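Ubiquitin-conjugating enzyme E2, putative (Plasmodium falciparum, PDB 2Q0V) probably acts in ubiquitin conjugation as a member of the E2 family, and resembles the UEV variants that work beside an active E2. Local coordinates at residues 30-35 with 42-47; 67-72 with 97-102; 76-81 with 123-128; 89-94 with 130-135. All coordinates share one frame; numbering follows the deposited sequence.

Contact 1 (30-35 with 42-47); sequences LERGQK and VSFGLE
Gly33 lies over one face of the Phe44 ring, its CA 3.9 Å from the ring centroid and 22° off the normal, a CH-pi contact set toward the rim. The same CA comes within 3.5 Å of Phe44 O, in a CA-H...O contact that is far from straight. The absence of a side chain on Gly33 is consistent with so close an approach: the CA atoms of Gly33 and Phe44 are 5.3 Å apart. At the ring's edge, near its plane, Arg32 CG stands 3.9 Å from CZ of Phe44. One turn earlier in the helix, Leu30 meets Leu46 at about a right angle, CD1 of Leu30 touching CG of Leu46 at 3.6 Å.

Phe44 takes the torsion that sets CG between the backbone N and the carbonyl carbon (chi1 59°), and this carries the ring across to the helix. A water spans the two backbones, donating to Gly33 O and accepting from Phe44 N. Further out, the guanidinium of Arg32 forms a salt bridge with Glu126 on helix 125-135, whose Ile125 and Leu129 also pack against the Phe44 ring.

The contact thus joins the C-terminal end of helix 22-34 to an outer strand of the sheet without a direct hydrogen bond; dispersion and weak C-H contacts carry it, while the water engages the carbonyl at the helix end and a strand amide.

Contact 2 (67-72 with 97-102); sequences TVFENR and IEMSCV
Phe69 reaches Ile97, Glu98 and Met99 from a loop with two successive beta turns, and the residues ahead of it show how a loop can present one aromatic ring. Thr67 begins a type I beta turn closed by Glu70 N to Thr67 O. Its OG1 accepts from Phe69 N at 3.3 Å, an ST turn, and is also hydrogen-bonded to Gln64 O; it lies at the edge of the Phe69 ring, in plane. Val68 then lays CG2 over one face of that ring, 3.6 Å above its plane.

Phe69 points toward the facing loop, with CG anti to the carbonyl carbon (chi1 -55°). CE2 touches CG1 of Ile97 at 3.7 Å, the two side chains crossing at about a right angle. Beside it, CZ meets Glu98 O at 3.7 Å; this carbonyl oxygen lies at the ring's edge, in plane, where it faces the slightly positive rim. CZ also packs against CG of Met99 at 3.9 Å. SD of Met99 sits 5.1 Å from the ring centroid, obliquely, in a Met-aromatic contact.

From Phe69 to Arg72 the chain makes a type II turn, closed by Arg72 N to Phe69 O, and the loop passes on toward strand 73-79. Gln146 and Met136 add their side chains round Phe69.

One buried ring therefore joins the loop between strands 56-62 and 73-79 to the loop after strand 90-93, meeting a carbonyl oxygen at its edge and hydrocarbon obliquely; neither side contributes a direct hydrogen bond, so shape and polarisable groups carry the contact.

Contact 3 (76-81 with 123-128); sequences LTIFCD and YTIETI
Ile78 and Ile125 are at the centre of an apolar contact between a middle strand of the sheet and the first turn of helix 125-135. They slide past each other in opposite directions, CD1 of Ile78 lying 3.9 Å from CG2 of Ile125. The same CD1 meets Ile128 tip to tip, 4.0 Å from its CG2, and so rests between two side chains of one helical turn. Ile78 achieves this with CG1 anti to the carbonyl carbon (chi1 -66°). Just past the end of the strand, SG of Cys80 packs on CD1 of Ile125 at 3.9 Å.

Polar interactions serve the helix start instead. Thr124 occupies the N-cap, and its backbone N donates to Thr127 OG1 at 2.8 Å, at an angle of 156°. Ile128 N in turn bonds to Thr124 O. Glu29 of helix 22-34 accepts a hydrogen bond from Ile125 N through OE1.

Strand 73-79 runs between strands 56-62 and 90-93, and the helix packs across all three: Ile125 also touches Trp57, whereas Ile128 also touches Val91, Pro89 and Ile115 of helix 114-117.

Contact 4 (89-94 with 130-135); sequences PTVKFD and ISLRQE
Leu132 contributes the largest share of this contact, and it does so through a single methyl: CD1 touches both Val91 and Phe93, which alternate with Lys92 along strand 90-93. Its side chain extends from the helix with CG anti to the carbonyl carbon (chi1 -72°), and this directs the branched end at the strand. The backbones stay well apart, the CA atoms of Val91 and Leu132 being 10.3 Å from each other, so the side chains alone span the gap.

Phe93 is next in buried surface. CE1 of its ring lies 4.2 Å from CD1 of Leu132, and the methyl stands obliquely to the ring. Val91 reaches the same methyl tip to tip: its CG1 is 4.0 Å from CD1 of Leu132. With CG1 anti to its backbone N (chi1 -174°), the valine presents that branch to Leu132, and its other methyl, CG2, lies farther from it.

Backbone bonds from Gln134 N to Ile130 O and from Glu135 N to Ser131 O start and end on either side of Leu132 in the sequence and keep this part of the helix regular. The other methyl of Leu132, CD2, packs on Met99 and Cys101, while Leu76 of strand 73-79 also touches the residue.

As a case of helix-on-sheet packing, the contact is wholly apolar across its two segments: three buried hydrocarbon groups meet at van der Waals distance, and their attraction is dispersive, with no hydrogen bond between the segments to set a direction.

How the contacts relate
Contacts 1, 3 and 4 all reach the four-stranded antiparallel sheet of the ubiquitin-conjugating fold, at strands 42-46, 73-79 and 90-93. Contacts 3 and 4 share helix 125-135, and their centres are about 8 Å apart. Contact 1 lies about 11 Å between centres from contact 3 and brings in helix 22-34. Contact 2 joins two loops about 11 Å, centre to centre, from contact 4 and about 22 Å from contact 1; Met99 and Cys101 link it to the shared helix by touching Leu132. Along the chain contact 1 closes first, whereas the segments of contacts 2, 3 and 4 alternate, only contacts 3 and 4 ending on helix 125-135. That late helix thus packs on a sheet built earlier in the sequence.

Contact 1 (30-35 with 42-47)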
loop_
_atom_site.group_PDB
_atom_site.type_symbol
_atom_site.label_atom_id
_atom_site.label_comp_id
_atom_site.label_asym_id
_atom_site.label_seq_id
_atom_site.Cartn_x
_atom_site.Cartn_y
_atom_site.Cartn_z
ATOM N N LEU A 30 -1.353 -7.896 -10.249
ATOM C CA LEU A 30 -2.774 -8.197 -10.145
ATOM C C LEU A 30 -3.035 -9.683 -9.896
ATOM O O LEU A 30 -3.869 -10.055 -9.069
ATOM C CB LEU A 30 -3.514 -7.733 -11.409
ATOM C CG LEU A 30 -5.005 -8.107 -11.425
ATOM C CD1 LEU A 30 -5.754 -7.176 -10.459
ATOM C CD2 LEU A 30 -5.592 -8.100 -12.826
ATOM N N GLU A 31 -2.309 -10.521 -10.627
ATOM C CA GLU A 31 -2.384 -11.977 -10.508
ATOM C C GLU A 31 -1.923 -12.435 -9.129
ATOM O O GLU A 31 -2.494 -13.353 -8.539
ATOM C CB GLU A 31 -1.521 -12.611 -11.589
ATOM C CG GLU A 31 -1.680 -14.115 -11.752
ATOM C CD GLU A 31 -0.609 -14.720 -12.684
ATOM O OE1 GLU A 31 -0.150 -13.998 -13.634
ATOM O OE2 GLU A 31 -0.220 -15.904 -12.453
ATOM N N ARG A 32 -0.882 -11.776 -8.639
ATOM C CA ARG A 32 -0.374 -11.937 -7.290
ATOM C C ARG A 32 -1.417 -11.584 -6.219
ATOM O O ARG A 32 -1.654 -12.370 -5.318
ATOM C CB ARG A 32 0.876 -11.068 -7.132
ATOM C CG ARG A 32 1.450 -11.030 -5.751
ATOM C CD ARG A 32 2.288 -12.245 -5.415
ATOM N NE ARG A 32 2.985 -11.968 -4.168
ATOM C CZ ARG A 32 3.610 -12.861 -3.418
ATOM N NH1 ARG A 32 4.189 -12.463 -2.292
ATOM N NH2 ARG A 32 3.644 -14.134 -3.774
ATOM N N GLY A 33 -2.019 -10.400 -6.327
ATOM C CA GLY A 33 -3.076 -9.969 -5.443
ATOM C C GLY A 33 -4.300 -10.865 -5.441
ATOM O O GLY A 33 -4.796 -11.202 -4.377
ATOM N N GLN A 34 -4.769 -11.250 -6.635
ATOM C CA GLN A 34 -6.014 -12.024 -6.826
ATOM C C GLN A 34 -5.918 -13.400 -6.220
ATOM O O GLN A 34 -6.888 -13.899 -5.652
ATOM C CB GLN A 34 -6.381 -12.161 -8.311
ATOM C CG GLN A 34 -6.955 -10.898 -8.935
ATOM C CD GLN A 34 -7.107 -11.001 -10.458
ATOM O OE1 GLN A 34 -6.481 -11.848 -11.121
ATOM N NE2 GLN A 34 -7.934 -10.122 -11.017
ATOM N N LYS A 35 -4.766 -14.033 -6.394
ATOM C CA LYS A 35 -4.378 -15.124 -5.528
ATOM C C LYS A 35 -4.296 -14.444 -4.144
ATOM O O LYS A 35 -3.421 -13.609 -3.915
ATOM C CB LYS A 35 -3.017 -15.675 -5.980
ATOM C CG LYS A 35 -2.357 -16.694 -5.059
ATOM C CD LYS A 35 -0.936 -16.189 -4.594
ATOM C CE LYS A 35 -0.898 -15.674 -3.133
ATOM N NZ LYS A 35 0.431 -15.987 -2.500
ATOM N N VAL A 42 -1.931 -8.579 4.407
ATOM C CA VAL A 42 -2.247 -7.512 3.491
ATOM C C VAL A 42 -3.042 -8.143 2.376
ATOM O O VAL A 42 -2.927 -9.324 2.099
ATOM C CB VAL A 42 -1.009 -6.731 2.921
ATOM C CG1 VAL A 42 -0.021 -6.313 4.010
ATOM C CG2 VAL A 42 -0.321 -7.497 1.789
ATOM N N SER A 43 -3.900 -7.347 1.766
ATOM C CA SER A 43 -4.497 -7.742 0.517
ATOM C C SER A 43 -4.487 -6.530 -0.414
ATOM O O SER A 43 -4.319 -5.382 0.024
ATOM C CB SER A 43 -5.881 -8.293 0.754
ATOM O OG SER A 43 -6.726 -7.240 1.123
ATOM N N PHE A 44 -4.600 -6.795 -1.706
ATOM C CA PHE A 44 -4.643 -5.724 -2.693
ATOM C C PHE A 44 -5.281 -6.208 -3.985
ATOM O O PHE A 44 -5.197 -7.391 -4.342
ATOM C CB PHE A 44 -3.252 -5.097 -2.940
ATOM C CG PHE A 44 -2.198 -6.060 -3.425
ATOM C CD1 PHE A 44 -1.918 -6.184 -4.778
ATOM C CD2 PHE A 44 -1.462 -6.821 -2.527
ATOM C CE1 PHE A 44 -0.906 -7.066 -5.242
ATOM C CE2 PHE A 44 -0.464 -7.710 -2.968
ATOM C CZ PHE A 44 -0.189 -7.838 -4.332
ATOM N N GLY A 45 -5.942 -5.272 -4.663
ATOM C CA GLY A 45 -6.576 -5.551 -5.946
ATOM C C GLY A 45 -7.079 -4.286 -6.602
ATOM O O GLY A 45 -6.876 -3.182 -6.109
ATOM N N LEU A 46 -7.736 -4.450 -7.737
ATOM C CA LEU A 46 -8.261 -3.327 -8.479
ATOM C C LEU A 46 -9.480 -2.759 -7.777
ATOM O O LEU A 46 -10.288 -3.491 -7.234
ATOM C CB LEU A 46 -8.608 -3.766 -9.900
ATOM C CG LEU A 46 -7.421 -3.988 -10.834
ATOM C CD1 LEU A 46 -7.943 -4.422 -12.178
ATOM C CD2 LEU A 46 -6.595 -2.743 -10.990
ATOM N N GLU A 47 -9.570 -1.440 -7.760
ATOM C CA GLU A 47 -10.742 -0.744 -7.236
ATOM C C GLU A 47 -11.981 -1.169 -8.034
ATOM O O GLU A 47 -13.033 -1.464 -7.458
ATOM C CB GLU A 47 -10.508 0.753 -7.339
ATOM C CG GLU A 47 -11.472 1.637 -6.574
ATOM C CD GLU A 47 -10.994 3.095 -6.552
ATOM O OE1 GLU A 47 -10.047 3.437 -7.315
ATOM O OE2 GLU A 47 -11.549 3.900 -5.768
HETATM O O HOH W 1 -4.585 -9.831 -2.154
#

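Contact 2 (67-72 with 97-102)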
loop_
_atom_site.group_PDB
_atom_site.type_symbol
_atom_site.label_atom_id
_atom_site.label_comp_id
_atom_site.label_asym_id
_atom_site.label_seq_id
_atom_site.Cartn_x
_atom_site.Cartn_y
_atom_site.Cartn_z
ATOM N N THR A 67 -0.086 -3.728 19.535
ATOM C CA THR A 67 0.093 -2.303 19.279
ATOM C C THR A 67 -1.275 -1.669 19.389
ATOM O O THR A 67 -2.278 -2.381 19.487
ATOM C CB THR A 67 0.705 -2.060 17.851
ATOM O OG1 THR A 67 -0.173 -2.588 16.845
ATOM C CG2 THR A 67 2.038 -2.758 17.715
ATOM N N VAL A 68 -1.338 -0.346 19.351
ATOM C CA VAL A 68 -2.627 0.344 19.326
ATOM C C VAL A 68 -3.464 0.024 18.069
ATOM O O VAL A 68 -4.616 0.483 17.946
ATOM C CB VAL A 68 -2.414 1.872 19.380
ATOM C CG1 VAL A 68 -1.944 2.309 20.792
ATOM C CG2 VAL A 68 -1.410 2.305 18.321
ATOM N N PHE A 69 -2.871 -0.726 17.133
ATOM C CA PHE A 69 -3.466 -1.032 15.815
ATOM C C PHE A 69 -4.050 -2.442 15.830
ATOM O O PHE A 69 -4.778 -2.835 14.929
ATOM C CB PHE A 69 -2.405 -0.940 14.703
ATOM C CG PHE A 69 -1.677 0.375 14.661
ATOM C CD1 PHE A 69 -0.400 0.495 15.219
ATOM C CD2 PHE A 69 -2.269 1.489 14.093
ATOM C CE1 PHE A 69 0.281 1.685 15.199
ATOM C CE2 PHE A 69 -1.598 2.709 14.076
ATOM C CZ PHE A 69 -0.314 2.806 14.644
ATOM N N GLU A 70 -3.673 -3.194 16.856
ATOM C CA GLU A 70 -4.125 -4.551 17.129
ATOM C C GLU A 70 -5.577 -4.781 16.745
ATOM O O GLU A 70 -6.472 -4.046 17.212
ATOM C CB GLU A 70 -4.020 -4.738 18.628
ATOM C CG GLU A 70 -3.743 -6.131 19.097
ATOM C CD GLU A 70 -3.493 -6.152 20.593
ATOM O OE1 GLU A 70 -4.018 -5.260 21.297
ATOM O OE2 GLU A 70 -2.765 -7.053 21.061
ATOM N N ASN A 71 -5.811 -5.792 15.911
ATOM C CA ASN A 71 -7.179 -6.240 15.544
ATOM C C ASN A 71 -8.032 -5.278 14.723
ATOM O O ASN A 71 -9.248 -5.465 14.605
ATOM C CB ASN A 71 -7.977 -6.699 16.780
ATOM C CG ASN A 71 -7.385 -7.941 17.412
ATOM O OD1 ASN A 71 -7.082 -8.929 16.723
ATOM N ND2 ASN A 71 -7.190 -7.894 18.731
ATOM N N ARG A 72 -7.394 -4.266 14.153
ATOM C CA ARG A 72 -8.089 -3.342 13.292
ATOM C C ARG A 72 -7.750 -3.598 11.823
ATOM O O ARG A 72 -6.646 -4.064 11.496
ATOM C CB ARG A 72 -7.745 -1.911 13.687
ATOM C CG ARG A 72 -8.027 -1.583 15.138
ATOM C CD ARG A 72 -7.952 -0.095 15.308
ATOM N NE ARG A 72 -8.322 0.348 16.645
ATOM C CZ ARG A 72 -8.677 1.592 16.936
ATOM N NH1 ARG A 72 -9.006 1.897 18.178
ATOM N NH2 ARG A 72 -8.708 2.525 15.990
ATOM N N ILE A 97 -6.219 6.760 10.638
ATOM C CA ILE A 97 -5.079 6.234 11.341
ATOM C C ILE A 97 -4.216 7.392 11.848
ATOM O O ILE A 97 -4.220 8.494 11.284
ATOM C CB ILE A 97 -4.295 5.230 10.421
ATOM C CG1 ILE A 97 -3.374 4.313 11.238
ATOM C CG2 ILE A 97 -3.599 5.946 9.253
ATOM C CD1 ILE A 97 -2.656 3.275 10.402
ATOM N N GLU A 98 -3.508 7.157 12.938
ATOM C CA GLU A 98 -2.459 8.089 13.372
ATOM C C GLU A 98 -1.141 7.369 13.278
ATOM O O GLU A 98 -0.895 6.397 14.008
ATOM C CB GLU A 98 -2.706 8.617 14.792
ATOM C CG GLU A 98 -3.935 9.505 14.872
ATOM C CD GLU A 98 -3.667 10.942 14.456
ATOM O OE1 GLU A 98 -2.638 11.509 14.902
ATOM O OE2 GLU A 98 -4.484 11.506 13.692
ATOM N N MET A 99 -0.325 7.817 12.327
ATOM C CA MET A 99 1.040 7.302 12.143
ATOM C C MET A 99 1.933 8.450 11.730
ATOM O O MET A 99 1.506 9.331 10.977
ATOM C CB MET A 99 1.088 6.230 11.058
ATOM C CG MET A 99 0.641 4.868 11.486
ATOM S SD MET A 99 1.375 3.515 10.527
ATOM C CE MET A 99 0.886 3.954 8.890
ATOM N N SER A 100 3.184 8.437 12.172
ATOM C CA SER A 100 4.110 9.517 11.796
ATOM C C SER A 100 4.306 9.738 10.276
ATOM O O SER A 100 4.716 10.821 9.867
ATOM C CB SER A 100 5.446 9.377 12.529
ATOM O OG SER A 100 6.200 8.289 11.997
ATOM N N CYS A 101 4.010 8.745 9.444
ATOM C CA CYS A 101 4.121 8.899 7.973
ATOM C C CYS A 101 2.760 9.071 7.273
ATOM O O CYS A 101 2.675 8.969 6.055
ATOM C CB CYS A 101 4.848 7.699 7.368
ATOM S SG CYS A 101 3.931 6.168 7.610
ATOM N N VAL A 102 1.702 9.310 8.049
ATOM C CA VAL A 102 0.377 9.622 7.497
ATOM C C VAL A 102 -0.011 11.078 7.828
ATOM O O VAL A 102 0.056 11.495 8.976
ATOM C CB VAL A 102 -0.702 8.597 8.006
ATOM C CG1 VAL A 102 -2.091 8.979 7.572
ATOM C CG2 VAL A 102 -0.366 7.198 7.537
#

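Contact 3 (76-81 with 123-128)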
loop_
_atom_site.group_PDB
_atom_site.type_symbol
_atom_site.label_atom_id
_atom_site.label_comp_id
_atom_site.label_asym_id
_atom_site.label_seq_id
_atom_site.Cartn_x
_atom_site.Cartn_y
_atom_site.Cartn_z
ATOM N N LEU A 76 -7.239 1.150 2.247
ATOM C CA LEU A 76 -6.480 2.154 1.583
ATOM C C LEU A 76 -6.515 2.044 0.077
ATOM O O LEU A 76 -7.005 1.069 -0.464
ATOM C CB LEU A 76 -5.064 2.289 2.160
ATOM C CG LEU A 76 -4.009 1.250 2.494
ATOM C CD1 LEU A 76 -2.840 2.045 3.025
ATOM C CD2 LEU A 76 -4.438 0.189 3.511
ATOM N N THR A 77 -6.070 3.109 -0.578
ATOM C CA THR A 77 -6.164 3.250 -2.014
ATOM C C THR A 77 -4.768 3.575 -2.521
ATOM O O THR A 77 -4.131 4.493 -2.030
ATOM C CB THR A 77 -7.210 4.368 -2.388
ATOM O OG1 THR A 77 -8.504 3.959 -1.938
ATOM C CG2 THR A 77 -7.285 4.615 -3.877
ATOM N N ILE A 78 -4.285 2.783 -3.470
ATOM C CA ILE A 78 -2.983 3.039 -4.118
ATOM C C ILE A 78 -3.213 3.427 -5.589
ATOM O O ILE A 78 -3.931 2.772 -6.313
ATOM C CB ILE A 78 -1.989 1.831 -3.924
ATOM C CG1 ILE A 78 -1.648 1.710 -2.435
ATOM C CG2 ILE A 78 -0.719 2.019 -4.731
ATOM C CD1 ILE A 78 -0.571 0.690 -2.067
ATOM N N PHE A 79 -2.633 4.526 -6.019
ATOM C CA PHE A 79 -2.824 4.940 -7.385
ATOM C C PHE A 79 -1.513 4.920 -8.119
ATOM O O PHE A 79 -0.612 5.671 -7.758
ATOM C CB PHE A 79 -3.410 6.359 -7.461
ATOM C CG PHE A 79 -3.490 6.883 -8.878
ATOM C CD1 PHE A 79 -4.527 6.479 -9.715
ATOM C CD2 PHE A 79 -2.499 7.723 -9.385
ATOM C CE1 PHE A 79 -4.590 6.915 -11.022
ATOM C CE2 PHE A 79 -2.553 8.169 -10.710
ATOM C CZ PHE A 79 -3.599 7.765 -11.527
ATOM N N CYS A 80 -1.413 4.093 -9.154
ATOM C CA CYS A 80 -0.192 4.022 -9.978
ATOM C C CYS A 80 -0.331 4.859 -11.256
ATOM O O CYS A 80 -1.054 4.457 -12.168
ATOM C CB CYS A 80 0.112 2.565 -10.370
ATOM S SG CYS A 80 0.216 1.357 -8.994
ATOM N N ASP A 81 0.355 6.000 -11.341
ATOM C CA ASP A 81 0.311 6.812 -12.575
ATOM C C ASP A 81 0.999 6.130 -13.784
ATOM O O ASP A 81 1.447 4.969 -13.691
ATOM C CB ASP A 81 0.828 8.247 -12.343
ATOM C CG ASP A 81 2.320 8.316 -12.155
ATOM O OD1 ASP A 81 3.004 7.374 -12.604
ATOM O OD2 ASP A 81 2.820 9.325 -11.575
ATOM N N TYR A 123 10.458 -2.180 -5.931
ATOM C CA TYR A 123 9.390 -2.216 -4.936
ATOM C C TYR A 123 8.037 -2.357 -5.644
ATOM O O TYR A 123 7.905 -2.053 -6.844
ATOM C CB TYR A 123 9.411 -0.955 -4.054
ATOM C CG TYR A 123 10.728 -0.688 -3.316
ATOM C CD1 TYR A 123 11.554 -1.732 -2.893
ATOM C CD2 TYR A 123 11.129 0.605 -3.033
ATOM C CE1 TYR A 123 12.739 -1.484 -2.225
ATOM C CE2 TYR A 123 12.316 0.860 -2.345
ATOM C CZ TYR A 123 13.103 -0.182 -1.950
ATOM O OH TYR A 123 14.274 0.087 -1.268
ATOM N N THR A 124 7.040 -2.848 -4.899
ATOM C CA THR A 124 5.706 -3.151 -5.432
ATOM C C THR A 124 4.645 -2.530 -4.547
ATOM O O THR A 124 4.940 -2.002 -3.488
ATOM C CB THR A 124 5.445 -4.696 -5.523
ATOM O OG1 THR A 124 5.647 -5.307 -4.246
ATOM C CG2 THR A 124 6.396 -5.371 -6.523
ATOM N N ILE A 125 3.404 -2.589 -5.002
ATOM C CA ILE A 125 2.252 -2.345 -4.150
ATOM C C ILE A 125 2.389 -3.137 -2.833
ATOM O O ILE A 125 2.209 -2.575 -1.749
ATOM C CB ILE A 125 0.942 -2.671 -4.913
ATOM C CG1 ILE A 125 0.723 -1.618 -6.016
ATOM C CG2 ILE A 125 -0.253 -2.685 -3.955
ATOM C CD1 ILE A 125 0.106 -2.140 -7.265
ATOM N N GLU A 126 2.751 -4.414 -2.928
ATOM C CA GLU A 126 2.972 -5.246 -1.757
ATOM C C GLU A 126 4.054 -4.700 -0.803
ATOM O O GLU A 126 3.805 -4.600 0.406
ATOM C CB GLU A 126 3.228 -6.686 -2.175
ATOM C CG GLU A 126 3.641 -7.636 -1.073
ATOM C CD GLU A 126 3.772 -9.099 -1.564
ATOM O OE1 GLU A 126 3.431 -9.390 -2.756
ATOM O OE2 GLU A 126 4.219 -9.958 -0.750
ATOM N N THR A 127 5.207 -4.301 -1.342
ATOM C CA THR A 127 6.268 -3.642 -0.531
ATOM C C THR A 127 5.744 -2.487 0.324
ATOM O O THR A 127 6.172 -2.304 1.471
ATOM C CB THR A 127 7.436 -3.073 -1.408
ATOM O OG1 THR A 127 7.777 -4.016 -2.422
ATOM C CG2 THR A 127 8.664 -2.832 -0.582
ATOM N N ILE A 128 4.855 -1.693 -0.265
ATOM C CA ILE A 128 4.276 -0.537 0.407
ATOM C C ILE A 128 3.388 -1.022 1.562
ATOM O O ILE A 128 3.540 -0.595 2.683
ATOM C CB ILE A 128 3.452 0.322 -0.583
ATOM C CG1 ILE A 128 4.358 0.908 -1.695
ATOM C CG2 ILE A 128 2.618 1.390 0.192
ATOM C CD1 ILE A 128 3.558 1.523 -2.891
#

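Contact 4 (89-94 with 130-135)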
loop_
_atom_site.group_PDB
_atom_site.type_symbol
_atom_site.label_atom_id
_atom_site.label_comp_id
_atom_site.label_asym_id
_atom_site.label_seq_id
_atom_site.Cartn_x
_atom_site.Cartn_y
_atom_site.Cartn_z
ATOM N N PRO A 89 3.838 5.039 -6.391
ATOM C CA PRO A 89 2.415 5.345 -6.444
ATOM C C PRO A 89 2.081 6.351 -5.347
ATOM O O PRO A 89 2.929 6.625 -4.487
ATOM C CB PRO A 89 1.750 4.000 -6.136
ATOM C CG PRO A 89 2.829 2.991 -6.044
ATOM C CD PRO A 89 4.104 3.710 -5.820
ATOM N N THR A 90 0.874 6.915 -5.388
ATOM C CA THR A 90 0.365 7.701 -4.265
ATOM C C THR A 90 -0.413 6.751 -3.378
ATOM O O THR A 90 -1.124 5.851 -3.870
ATOM C CB THR A 90 -0.573 8.909 -4.681
ATOM O OG1 THR A 90 -1.788 8.424 -5.272
ATOM C CG2 THR A 90 0.113 9.846 -5.640
ATOM N N VAL A 91 -0.274 6.959 -2.071
ATOM C CA VAL A 91 -0.869 6.091 -1.080
ATOM C C VAL A 91 -1.719 6.933 -0.141
ATOM O O VAL A 91 -1.249 7.932 0.409
ATOM C CB VAL A 91 0.226 5.296 -0.267
ATOM C CG1 VAL A 91 -0.416 4.264 0.672
ATOM C CG2 VAL A 91 1.241 4.639 -1.195
ATOM N N LYS A 92 -2.975 6.528 0.035
ATOM C CA LYS A 92 -3.815 7.120 1.069
ATOM C C LYS A 92 -4.732 6.141 1.801
ATOM O O LYS A 92 -5.290 5.188 1.221
ATOM C CB LYS A 92 -4.591 8.356 0.573
ATOM C CG LYS A 92 -5.476 8.175 -0.619
ATOM C CD LYS A 92 -5.697 9.534 -1.316
ATOM C CE LYS A 92 -4.415 10.036 -2.052
ATOM N NZ LYS A 92 -4.526 11.387 -2.770
ATOM N N PHE A 93 -4.843 6.384 3.098
ATOM C CA PHE A 93 -5.745 5.644 3.934
ATOM C C PHE A 93 -7.143 6.228 3.746
ATOM O O PHE A 93 -7.335 7.457 3.735
ATOM C CB PHE A 93 -5.330 5.765 5.397
ATOM C CG PHE A 93 -4.257 4.817 5.811
ATOM C CD1 PHE A 93 -2.925 5.139 5.627
ATOM C CD2 PHE A 93 -4.585 3.586 6.396
ATOM C CE1 PHE A 93 -1.932 4.262 6.011
ATOM C CE2 PHE A 93 -3.592 2.700 6.793
ATOM C CZ PHE A 93 -2.266 3.035 6.606
ATOM N N ASP A 94 -8.097 5.325 3.565
ATOM C CA ASP A 94 -9.502 5.632 3.638
ATOM C C ASP A 94 -9.923 5.499 5.124
ATOM O O ASP A 94 -10.653 6.336 5.631
ATOM C CB ASP A 94 -10.285 4.677 2.722
ATOM C CG ASP A 94 -9.786 4.710 1.253
ATOM O OD1 ASP A 94 -9.600 5.810 0.667
ATOM O OD2 ASP A 94 -9.585 3.623 0.660
ATOM N N ILE A 130 3.353 -4.005 3.126
ATOM C CA ILE A 130 4.334 -4.517 4.091
ATOM C C ILE A 130 5.064 -3.454 4.897
ATOM O O ILE A 130 5.180 -3.538 6.105
ATOM C CB ILE A 130 5.380 -5.393 3.389
ATOM C CG1 ILE A 130 4.720 -6.634 2.807
ATOM C CG2 ILE A 130 6.533 -5.814 4.380
ATOM C CD1 ILE A 130 5.761 -7.548 1.989
ATOM N N SER A 131 5.547 -2.431 4.222
ATOM C CA SER A 131 6.206 -1.308 4.896
ATOM C C SER A 131 5.336 -0.563 5.867
ATOM O O SER A 131 5.823 -0.117 6.901
ATOM C CB SER A 131 6.767 -0.338 3.872
ATOM O OG SER A 131 7.938 -0.903 3.360
ATOM N N LEU A 132 4.068 -0.394 5.508
ATOM C CA LEU A 132 3.096 0.263 6.374
ATOM C C LEU A 132 2.762 -0.580 7.600
ATOM O O LEU A 132 2.674 -0.057 8.711
ATOM C CB LEU A 132 1.841 0.647 5.583
ATOM C CG LEU A 132 2.031 1.831 4.602
ATOM C CD1 LEU A 132 0.769 1.988 3.701
ATOM C CD2 LEU A 132 2.339 3.111 5.346
ATOM N N ARG A 133 2.651 -1.892 7.418
ATOM C CA ARG A 133 2.433 -2.743 8.561
ATOM C C ARG A 133 3.644 -2.772 9.507
ATOM O O ARG A 133 3.473 -2.913 10.701
ATOM C CB ARG A 133 2.066 -4.147 8.119
ATOM C CG ARG A 133 0.958 -4.692 8.911
ATOM C CD ARG A 133 0.137 -5.707 8.138
ATOM N NE ARG A 133 0.646 -7.023 8.450
ATOM C CZ ARG A 133 0.529 -7.644 9.621
ATOM N NH1 ARG A 133 1.080 -8.831 9.760
ATOM N NH2 ARG A 133 -0.133 -7.114 10.627
ATOM N N GLN A 134 4.855 -2.606 8.977
ATOM C CA GLN A 134 6.058 -2.582 9.813
ATOM C C GLN A 134 6.230 -1.293 10.568
ATOM O O GLN A 134 6.699 -1.293 11.698
ATOM C CB GLN A 134 7.292 -2.914 8.991
ATOM C CG GLN A 134 7.257 -4.408 8.572
ATOM C CD GLN A 134 7.847 -5.332 9.636
ATOM O OE1 GLN A 134 8.778 -4.959 10.367
ATOM N NE2 GLN A 134 7.338 -6.529 9.706
ATOM N N GLU A 135 5.823 -0.195 9.942
ATOM C CA GLU A 135 5.771 1.094 10.598
ATOM C C GLU A 135 4.929 1.111 11.869
ATOM O O GLU A 135 5.181 1.935 12.738
ATOM C CB GLU A 135 5.219 2.152 9.644
ATOM C CG GLU A 135 6.252 2.662 8.672
ATOM C CD GLU A 135 7.501 3.180 9.345
ATOM O OE1 GLU A 135 7.428 4.259 9.999
ATOM O OE2 GLU A 135 8.559 2.510 9.207
#